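Local coordinates for conserved domain protein (Porphyromonas gingivalis, PDB 3PNN) that probably acts as a cytoplasmic glycosyltransferase with an alpha/beta/alpha Rossmann-like fold, helping to form glycosidic linkages, at residues G193-R198 against L207-P212; C150-R155 against L267-R272; T159-G164 against V276-D281. All coordinates share one frame; numbering follows the deposited sequence.

Contact 1: G193-R198 against L207-P212; sequences GTISFR and LAEDAP
Ile195, Phe197 and Leu207 make the close-packed half of this contact, where strand 194-198 runs antiparallel to strand 204-207. One direct backbone bond spans the segments, from Leu207 N to Ile195 O, 2.9 Å long and bent to 145° at the hydrogen. Beside it, CG2 of Ile195 rests 4.0 Å from CB of Leu207, the two side chains crossing at about a right angle. Both methyls of Leu207 meet the Phe197 ring: CD1 of Leu207 lies at the edge, in the ring plane, 3.6 Å from CE2 of Phe197, and CD2 of Leu207 also touches CD2 and CE2 of the ring. Phe197 reaches this place because its CG stands between the backbone N and the carbonyl carbon (chi1 64°), which swings the ring toward Leu207. Ile188 of strand 179-191 packs on both Ile195 and Phe197, and Val170 of strand 166-173 on Leu207.

Toward Gly193 and Glu209 the contact opens. A water lies between Ile195 N and Leu207 O, accepting from Ile195 N at 2.8 Å. A second water donates both to Gly193 O at 2.7 Å and to Glu209 OE2 at 2.8 Å. Glu209 is the second residue of the type I turn from Ala208 to Ala211, and its chain folds at chi2 (-74°), bringing OE2 to 3.5 Å from CD1 of Ile195. That approach is packing alone; the carboxylate finds its charge partner in Arg190, which bridges to OE1. Apolar branches and one direct backbone bond thus hold one half, while waters carry the polar links of the half where the chain turns toward strand 212-215.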
loop_
_atom_site.group_PDB
_atom_site.type_symbol
_atom_site.label_atom_id
_atom_site.label_comp_id
_atom_site.label_asym_id
_atom_site.label_seq_id
_atom_site.Cartn_x
_atom_site.Cartn_y
_atom_site.Cartn_z
ATOM N N GLY A 193 -4.304 21.389 18.829
ATOM C CA GLY A 193 -5.625 21.582 18.259
ATOM C C GLY A 193 -5.733 21.577 16.745
ATOM O O GLY A 193 -6.788 21.249 16.209
ATOM N N THR A 194 -4.659 21.941 16.051
ATOM C CA THR A 194 -4.711 22.045 14.596
ATOM C C THR A 194 -3.667 21.180 13.893
ATOM O O THR A 194 -2.489 21.155 14.263
ATOM C CB THR A 194 -4.552 23.501 14.121
ATOM O OG1 THR A 194 -3.190 23.905 14.281
ATOM C CG2 THR A 194 -5.452 24.427 14.923
ATOM N N ILE A 195 -4.115 20.473 12.866
ATOM C CA ILE A 195 -3.249 19.604 12.092
ATOM C C ILE A 195 -2.543 20.434 11.021
ATOM O O ILE A 195 -3.195 21.095 10.215
ATOM C CB ILE A 195 -4.071 18.485 11.420
ATOM C CG1 ILE A 195 -4.876 17.703 12.469
ATOM C CG2 ILE A 195 -3.170 17.566 10.612
ATOM C CD1 ILE A 195 -5.822 16.650 11.873
ATOM N N SER A 196 -1.213 20.415 11.013
ATOM C CA SER A 196 -0.480 21.149 9.986
ATOM C C SER A 196 0.763 20.429 9.453
ATOM O O SER A 196 1.258 19.475 10.058
ATOM C CB SER A 196 -0.119 22.555 10.480
ATOM O OG SER A 196 0.457 22.515 11.774
ATOM N N PHE A 197 1.225 20.884 8.293
ATOM C CA PHE A 197 2.502 20.485 7.718
ATOM C C PHE A 197 3.076 21.689 6.974
ATOM O O PHE A 197 2.419 22.720 6.868
ATOM C CB PHE A 197 2.333 19.305 6.765
ATOM C CG PHE A 197 1.490 19.607 5.551
ATOM C CD1 PHE A 197 2.080 19.989 4.355
ATOM C CD2 PHE A 197 0.108 19.484 5.599
ATOM C CE1 PHE A 197 1.309 20.257 3.230
ATOM C CE2 PHE A 197 -0.669 19.753 4.479
ATOM C CZ PHE A 197 -0.065 20.139 3.291
ATOM N N ARG A 198 4.296 21.559 6.465
ATOM C CA ARG A 198 4.905 22.613 5.663
ATOM C C ARG A 198 5.102 22.110 4.246
ATOM O O ARG A 198 5.596 21.000 4.046
ATOM C CB ARG A 198 6.251 23.033 6.252
ATOM C CG ARG A 198 6.160 23.768 7.575
ATOM C CD ARG A 198 7.543 24.212 8.029
ATOM N NE ARG A 198 7.506 24.980 9.270
ATOM C CZ ARG A 198 7.377 26.303 9.326
ATOM N NH1 ARG A 198 7.354 26.921 10.498
ATOM N NH2 ARG A 198 7.270 27.007 8.208
ATOM N N LEU A 207 -4.929 21.213 7.943
ATOM C CA LEU A 207 -5.786 20.169 7.417
ATOM C C LEU A 207 -6.931 19.969 8.396
ATOM O O LEU A 207 -6.712 19.944 9.604
ATOM C CB LEU A 207 -4.989 18.865 7.307
ATOM C CG LEU A 207 -4.462 18.314 5.978
ATOM C CD1 LEU A 207 -4.202 19.373 4.938
ATOM C CD2 LEU A 207 -3.212 17.463 6.221
ATOM N N ALA A 208 -8.148 19.815 7.880
ATOM C CA ALA A 208 -9.287 19.453 8.718
ATOM C C ALA A 208 -9.103 18.049 9.287
ATOM O O ALA A 208 -8.401 17.223 8.698
ATOM C CB ALA A 208 -10.574 19.522 7.908
ATOM N N GLU A 209 -9.743 17.768 10.421
ATOM C CA GLU A 209 -9.666 16.428 11.008
ATOM C C GLU A 209 -10.123 15.334 10.035
ATOM O O GLU A 209 -9.598 14.209 10.054
ATOM C CB GLU A 209 -10.496 16.353 12.292
ATOM C CG GLU A 209 -9.941 17.187 13.444
ATOM C CD GLU A 209 -8.701 16.573 14.079
ATOM O OE1 GLU A 209 -8.528 15.333 14.009
ATOM O OE2 GLU A 209 -7.903 17.337 14.664
ATOM N N ASP A 210 -11.115 15.659 9.206
ATOM C CA ASP A 210 -11.689 14.677 8.280
ATOM C C ASP A 210 -11.114 14.740 6.861
ATOM O O ASP A 210 -11.641 14.109 5.948
ATOM C CB ASP A 210 -13.216 14.816 8.219
ATOM C CG ASP A 210 -13.660 16.168 7.678
ATOM O OD1 ASP A 210 -12.795 17.046 7.454
ATOM O OD2 ASP A 210 -14.881 16.349 7.471
ATOM N N ALA A 211 -10.042 15.504 6.668
ATOM C CA ALA A 211 -9.401 15.581 5.357
ATOM C C ALA A 211 -8.992 14.183 4.888
ATOM O O ALA A 211 -8.379 13.422 5.641
ATOM C CB ALA A 211 -8.175 16.491 5.418
ATOM N N PRO A 212 -9.320 13.841 3.637
ATOM C CA PRO A 212 -9.025 12.486 3.156
ATOM C C PRO A 212 -7.530 12.279 2.907
ATOM O O PRO A 212 -6.851 13.193 2.406
ATOM C CB PRO A 212 -9.774 12.404 1.822
ATOM C CG PRO A 212 -10.471 13.734 1.639
ATOM C CD PRO A 212 -9.909 14.699 2.596
HETATM O O HOH W 1 -7.889 20.066 14.000
HETATM O O HOH W 2 -6.655 21.055 11.869
#

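Contact 2: C150-R155 against L267-R272; sequences CMVGYR and LDTTAR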
loop_
_atom_site.group_PDB
_atom_site.type_symbol
_atom_site.label_atom_id
_atom_site.label_comp_id
_atom_site.label_asym_id
_atom_site.label_seq_id
_atom_site.Cartn_x
_atom_site.Cartn_y
_atom_site.Cartn_z
ATOM N N CYS A 150 -9.669 2.991 -8.101
ATOM C CA CYS A 150 -10.211 3.455 -6.827
ATOM C C CYS A 150 -9.137 3.495 -5.739
ATOM O O CYS A 150 -8.017 2.992 -5.906
ATOM C CB CYS A 150 -11.387 2.577 -6.386
ATOM S SG CYS A 150 -10.918 0.841 -6.011
HETATM N N MSE A 151 -9.464 4.130 -4.622
HETATM C CA MSE A 151 -8.604 4.053 -3.448
HETATM C C MSE A 151 -9.492 4.111 -2.231
HETATM O O MSE A 151 -10.588 4.659 -2.294
HETATM C CB MSE A 151 -7.554 5.178 -3.385
HETATM C CG MSE A 151 -8.070 6.601 -3.343
HETATM SE SE MSE A 151 -6.737 7.866 -2.546
HETATM C CE MSE A 151 -7.513 7.966 -0.750
ATOM N N VAL A 152 -9.020 3.531 -1.134
ATOM C CA VAL A 152 -9.804 3.537 0.092
ATOM C C VAL A 152 -9.290 4.709 0.907
ATOM O O VAL A 152 -8.117 4.762 1.282
ATOM C CB VAL A 152 -9.685 2.214 0.856
ATOM C CG1 VAL A 152 -10.428 2.309 2.216
ATOM C CG2 VAL A 152 -10.277 1.069 0.018
ATOM N N GLY A 153 -10.160 5.687 1.120
ATOM C CA GLY A 153 -9.772 6.880 1.846
ATOM C C GLY A 153 -9.890 6.696 3.348
ATOM O O GLY A 153 -10.796 6.007 3.829
ATOM N N TYR A 154 -8.959 7.302 4.077
ATOM C CA TYR A 154 -9.028 7.423 5.530
ATOM C C TYR A 154 -9.041 8.912 5.903
ATOM O O TYR A 154 -8.776 9.758 5.054
ATOM C CB TYR A 154 -7.848 6.693 6.166
ATOM C CG TYR A 154 -7.971 5.195 5.971
ATOM C CD1 TYR A 154 -8.610 4.406 6.928
ATOM C CD2 TYR A 154 -7.513 4.586 4.802
ATOM C CE1 TYR A 154 -8.757 3.039 6.752
ATOM C CE2 TYR A 154 -7.664 3.214 4.609
ATOM C CZ TYR A 154 -8.281 2.448 5.589
ATOM O OH TYR A 154 -8.440 1.088 5.399
ATOM N N ARG A 155 -9.364 9.233 7.155
ATOM C CA ARG A 155 -9.373 10.632 7.593
ATOM C C ARG A 155 -8.069 10.942 8.332
ATOM O O ARG A 155 -7.676 10.209 9.228
ATOM C CB ARG A 155 -10.591 10.927 8.484
ATOM C CG ARG A 155 -11.940 10.928 7.730
ATOM C CD ARG A 155 -12.668 9.577 7.771
ATOM N NE ARG A 155 -13.931 9.623 7.017
ATOM C CZ ARG A 155 -15.056 10.176 7.475
ATOM N NH1 ARG A 155 -15.077 10.718 8.688
ATOM N NH2 ARG A 155 -16.160 10.184 6.729
ATOM N N LEU A 267 -13.186 5.696 -1.892
ATOM C CA LEU A 267 -14.179 4.933 -1.138
ATOM C C LEU A 267 -14.035 5.284 0.335
ATOM O O LEU A 267 -12.996 5.042 0.932
ATOM C CB LEU A 267 -13.964 3.431 -1.356
ATOM C CG LEU A 267 -13.872 3.007 -2.831
ATOM C CD1 LEU A 267 -13.346 1.572 -2.950
ATOM C CD2 LEU A 267 -15.235 3.127 -3.521
ATOM N N ASP A 268 -15.078 5.867 0.919
ATOM C CA ASP A 268 -14.993 6.342 2.302
ATOM C C ASP A 268 -15.331 5.234 3.306
ATOM O O ASP A 268 -16.448 5.170 3.810
ATOM C CB ASP A 268 -15.924 7.553 2.503
ATOM C CG ASP A 268 -15.649 8.307 3.814
ATOM O OD1 ASP A 268 -14.687 7.956 4.537
ATOM O OD2 ASP A 268 -16.399 9.268 4.114
ATOM N N THR A 269 -14.366 4.382 3.615
ATOM C CA THR A 269 -14.623 3.245 4.507
ATOM C C THR A 269 -14.940 3.686 5.928
ATOM O O THR A 269 -14.526 4.764 6.358
ATOM C CB THR A 269 -13.411 2.269 4.533
ATOM O OG1 THR A 269 -13.706 1.159 5.389
ATOM C CG2 THR A 269 -12.159 2.978 5.052
ATOM N N THR A 270 -15.681 2.855 6.660
ATOM C CA THR A 270 -15.871 3.056 8.100
ATOM C C THR A 270 -14.730 2.425 8.903
ATOM O O THR A 270 -14.650 2.594 10.120
ATOM C CB THR A 270 -17.201 2.439 8.593
ATOM O OG1 THR A 270 -17.302 1.081 8.134
ATOM C CG2 THR A 270 -18.395 3.256 8.070
ATOM N N ALA A 271 -13.858 1.675 8.232
ATOM C CA ALA A 271 -12.727 1.074 8.921
ATOM C C ALA A 271 -11.781 2.156 9.442
ATOM O O ALA A 271 -11.707 3.257 8.895
ATOM C CB ALA A 271 -11.958 0.101 7.987
ATOM N N ARG A 272 -11.038 1.823 10.485
ATOM C CA ARG A 272 -9.995 2.703 10.998
ATOM C C ARG A 272 -8.612 2.051 10.870
ATOM O O ARG A 272 -8.415 0.912 11.294
ATOM C CB ARG A 272 -10.286 3.033 12.459
ATOM C CG ARG A 272 -11.578 3.824 12.646
ATOM C CD ARG A 272 -11.296 5.300 12.494
ATOM N NE ARG A 272 -10.407 5.731 13.571
ATOM C CZ ARG A 272 -10.816 6.298 14.707
ATOM N NH1 ARG A 272 -9.927 6.638 15.634
ATOM N NH2 ARG A 272 -12.111 6.532 14.910
HETATM O O HOH W 3 -12.511 6.796 5.814
#
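Cys150 opens the row, its SG 4.0 Å from CD1 of Leu267, against helix 129-140, whose Lys138 touches both residues. Met151, a selenomethionine, takes part through its backbone: its O accepts from Leu267 N at 2.8 Å in a nearly straight bond (175°). Val152 is the parallel partner of Leu267, and its CG1, anti to the backbone N (chi1 175°), presses against CG2 of Thr269 at 3.4 Å, closer than usual for two methyls. Gly153 N returns a bond to Leu267 O at 2.9 Å, so Leu267 is held through both its N and its O. This parallel pairing of strands 148-155 and 263-268, with helix 129-140 against it, belongs to the alpha/beta/alpha Rossmann-like fold. Tyr154 offers a ring face to Thr269 CG2, a CH-pi contact 4.2 Å from the centroid and 26° off the normal, while its hydroxyl bonds to Tyr127 O. Thr269 OG1 accepts from Ala271 N in an ST turn and also bonds Asn130. Arg155, bent at chi2, grips the carboxylate of Asp268 side-on: NE meets OD1 at 3.1 Å and NH2 meets OD2 at 2.8 Å, both oxygens using syn lone pairs, with the two planes nearly coplanar. The chemistry therefore shifts from apolar packing and parallel-strand bonds inside to an exposed two-point ion pair at Asp268, the centre of an inverse gamma turn.

Contact 3: T159-G164 against V276-D281; sequences TLSESG and VTYSDD
The two loops come together without strand pairing, their CA atoms being 7.1 Å apart at Ser161 and Asp281 and 6.5 Å apart at Ser163 and Tyr278. The polar link is Ser161 OG, which donates to the syn lone pair of Asp281 OD1 at 2.9 Å and accepts from Ser163 N, closing an ST turn. With OG anti to the backbone N (chi1 169°), the hydroxyl can serve both. Asp281 also ties its own loop: OD2 receives Tyr278 N at 2.9 Å, from 56° out of the carboxylate plane, and more weakly Thr277 N. Ser163 C lies over one face of the Tyr278 ring, off-centre and near the rim, and CB of Ser163 is 3.7 Å from CB of Tyr278. Because Gly164 carries no side chain, its CA and C come close to CE2, CZ and OH of Tyr278, and the phenol hydroxyl bonds to Gly165 O. Ser163 OG packs against CB of Asp280 at 3.4 Å. This surface contact joins the chain just ahead of helix 282-294 to the loop leading into strand 166-173, whose Val166 touches Leu160, Ser161 and Thr277.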
loop_
_atom_site.group_PDB
_atom_site.type_symbol
_atom_site.label_atom_id
_atom_site.label_comp_id
_atom_site.label_asym_id
_atom_site.label_seq_id
_atom_site.Cartn_x
_atom_site.Cartn_y
_atom_site.Cartn_z
ATOM N N THR A 159 -5.133 9.237 11.756
ATOM C CA THR A 159 -3.905 8.543 11.352
ATOM C C THR A 159 -2.631 9.163 11.907
ATOM O O THR A 159 -1.540 8.885 11.412
ATOM C CB THR A 159 -3.759 8.501 9.812
ATOM O OG1 THR A 159 -3.440 9.817 9.317
ATOM C CG2 THR A 159 -5.057 7.983 9.148
ATOM N N LEU A 160 -2.753 10.000 12.930
ATOM C CA LEU A 160 -1.585 10.716 13.439
ATOM C C LEU A 160 -0.900 9.938 14.559
ATOM O O LEU A 160 -1.447 8.961 15.066
ATOM C CB LEU A 160 -1.989 12.103 13.939
ATOM C CG LEU A 160 -2.827 12.893 12.932
ATOM C CD1 LEU A 160 -3.285 14.204 13.562
ATOM C CD2 LEU A 160 -2.052 13.137 11.646
ATOM N N SER A 161 0.300 10.370 14.927
ATOM C CA SER A 161 1.015 9.794 16.063
ATOM C C SER A 161 1.335 10.855 17.108
ATOM O O SER A 161 1.741 11.969 16.772
ATOM C CB SER A 161 2.315 9.125 15.612
ATOM O OG SER A 161 3.121 8.802 16.748
ATOM N N GLU A 162 1.161 10.509 18.377
ATOM C CA GLU A 162 1.546 11.417 19.454
ATOM C C GLU A 162 3.066 11.521 19.616
ATOM O O GLU A 162 3.552 12.344 20.388
ATOM C CB GLU A 162 0.916 10.988 20.779
ATOM C CG GLU A 162 -0.597 11.129 20.817
ATOM C CD GLU A 162 -1.162 10.969 22.216
ATOM O OE1 GLU A 162 -0.679 11.661 23.138
ATOM O OE2 GLU A 162 -2.095 10.155 22.390
ATOM N N SER A 163 3.812 10.695 18.885
ATOM C CA SER A 163 5.268 10.626 19.060
ATOM C C SER A 163 6.068 11.462 18.058
ATOM O O SER A 163 7.276 11.660 18.221
ATOM C CB SER A 163 5.737 9.169 19.021
ATOM O OG SER A 163 5.258 8.464 20.158
ATOM N N GLY A 164 5.405 11.947 17.018
ATOM C CA GLY A 164 6.084 12.727 15.998
ATOM C C GLY A 164 5.255 12.856 14.737
ATOM O O GLY A 164 4.112 12.400 14.684
ATOM N N VAL A 276 2.358 1.048 13.261
ATOM C CA VAL A 276 3.412 1.477 14.160
ATOM C C VAL A 276 4.328 2.417 13.400
ATOM O O VAL A 276 5.152 1.973 12.607
ATOM C CB VAL A 276 4.213 0.270 14.679
ATOM C CG1 VAL A 276 5.373 0.724 15.596
ATOM C CG2 VAL A 276 3.306 -0.710 15.398
ATOM N N THR A 277 4.167 3.719 13.611
ATOM C CA THR A 277 5.058 4.692 12.977
ATOM C C THR A 277 6.315 4.875 13.816
ATOM O O THR A 277 7.430 4.848 13.302
ATOM C CB THR A 277 4.370 6.062 12.771
ATOM O OG1 THR A 277 3.089 5.865 12.171
ATOM C CG2 THR A 277 5.212 6.951 11.869
ATOM N N TYR A 278 6.119 5.068 15.115
ATOM C CA TYR A 278 7.213 5.198 16.062
ATOM C C TYR A 278 7.080 4.055 17.053
ATOM O O TYR A 278 5.968 3.591 17.314
ATOM C CB TYR A 278 7.125 6.531 16.807
ATOM C CG TYR A 278 7.292 7.742 15.917
ATOM C CD1 TYR A 278 8.557 8.256 15.641
ATOM C CD2 TYR A 278 6.185 8.370 15.344
ATOM C CE1 TYR A 278 8.720 9.365 14.824
ATOM C CE2 TYR A 278 6.337 9.481 14.527
ATOM C CZ TYR A 278 7.605 9.973 14.270
ATOM O OH TYR A 278 7.764 11.071 13.458
ATOM N N SER A 279 8.198 3.604 17.611
ATOM C CA SER A 279 8.176 2.449 18.515
ATOM C C SER A 279 7.178 2.647 19.657
ATOM O O SER A 279 6.484 1.709 20.058
ATOM C CB SER A 279 9.592 2.132 19.048
ATOM O OG SER A 279 10.126 3.225 19.781
ATOM N N ASP A 280 7.094 3.870 20.169
ATOM C CA ASP A 280 6.138 4.208 21.223
ATOM C C ASP A 280 4.672 3.988 20.828
ATOM O O ASP A 280 3.807 3.882 21.700
ATOM C CB ASP A 280 6.332 5.661 21.679
ATOM C CG ASP A 280 7.403 5.804 22.755
ATOM O OD1 ASP A 280 7.717 4.796 23.427
ATOM O OD2 ASP A 280 7.921 6.931 22.938
ATOM N N ASP A 281 4.394 3.932 19.524
ATOM C CA ASP A 281 3.033 3.672 19.028
ATOM C C ASP A 281 2.623 2.209 19.223
ATOM O O ASP A 281 1.441 1.875 19.186
ATOM C CB ASP A 281 2.916 3.973 17.527
ATOM C CG ASP A 281 3.119 5.436 17.194
ATOM O OD1 ASP A 281 2.947 6.280 18.091
ATOM O OD2 ASP A 281 3.451 5.735 16.025
#

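How the contacts relate
Contact 2 lies nearest the centre of the chain and is the most buried, held by two backbone bonds and apolar packing before ending in an exposed ion pair. Contact 1 is partly buried and lies farther out, with one direct backbone bond and two waters between its segments. Contact 3, at the surface, relies on serine, aspartate and tyrosine side chains. Contact 2 joins strands 148-155 and 263-268, and contact 3 joins the loops that follow them; contact 1 is nested inside the loops closed by these two, whose segments alternate along the chain. They also touch: Ile195 CD1 packs 3.9 Å from Leu160 CD1, and Asp210 O lies 3.7 Å from Arg155 CG.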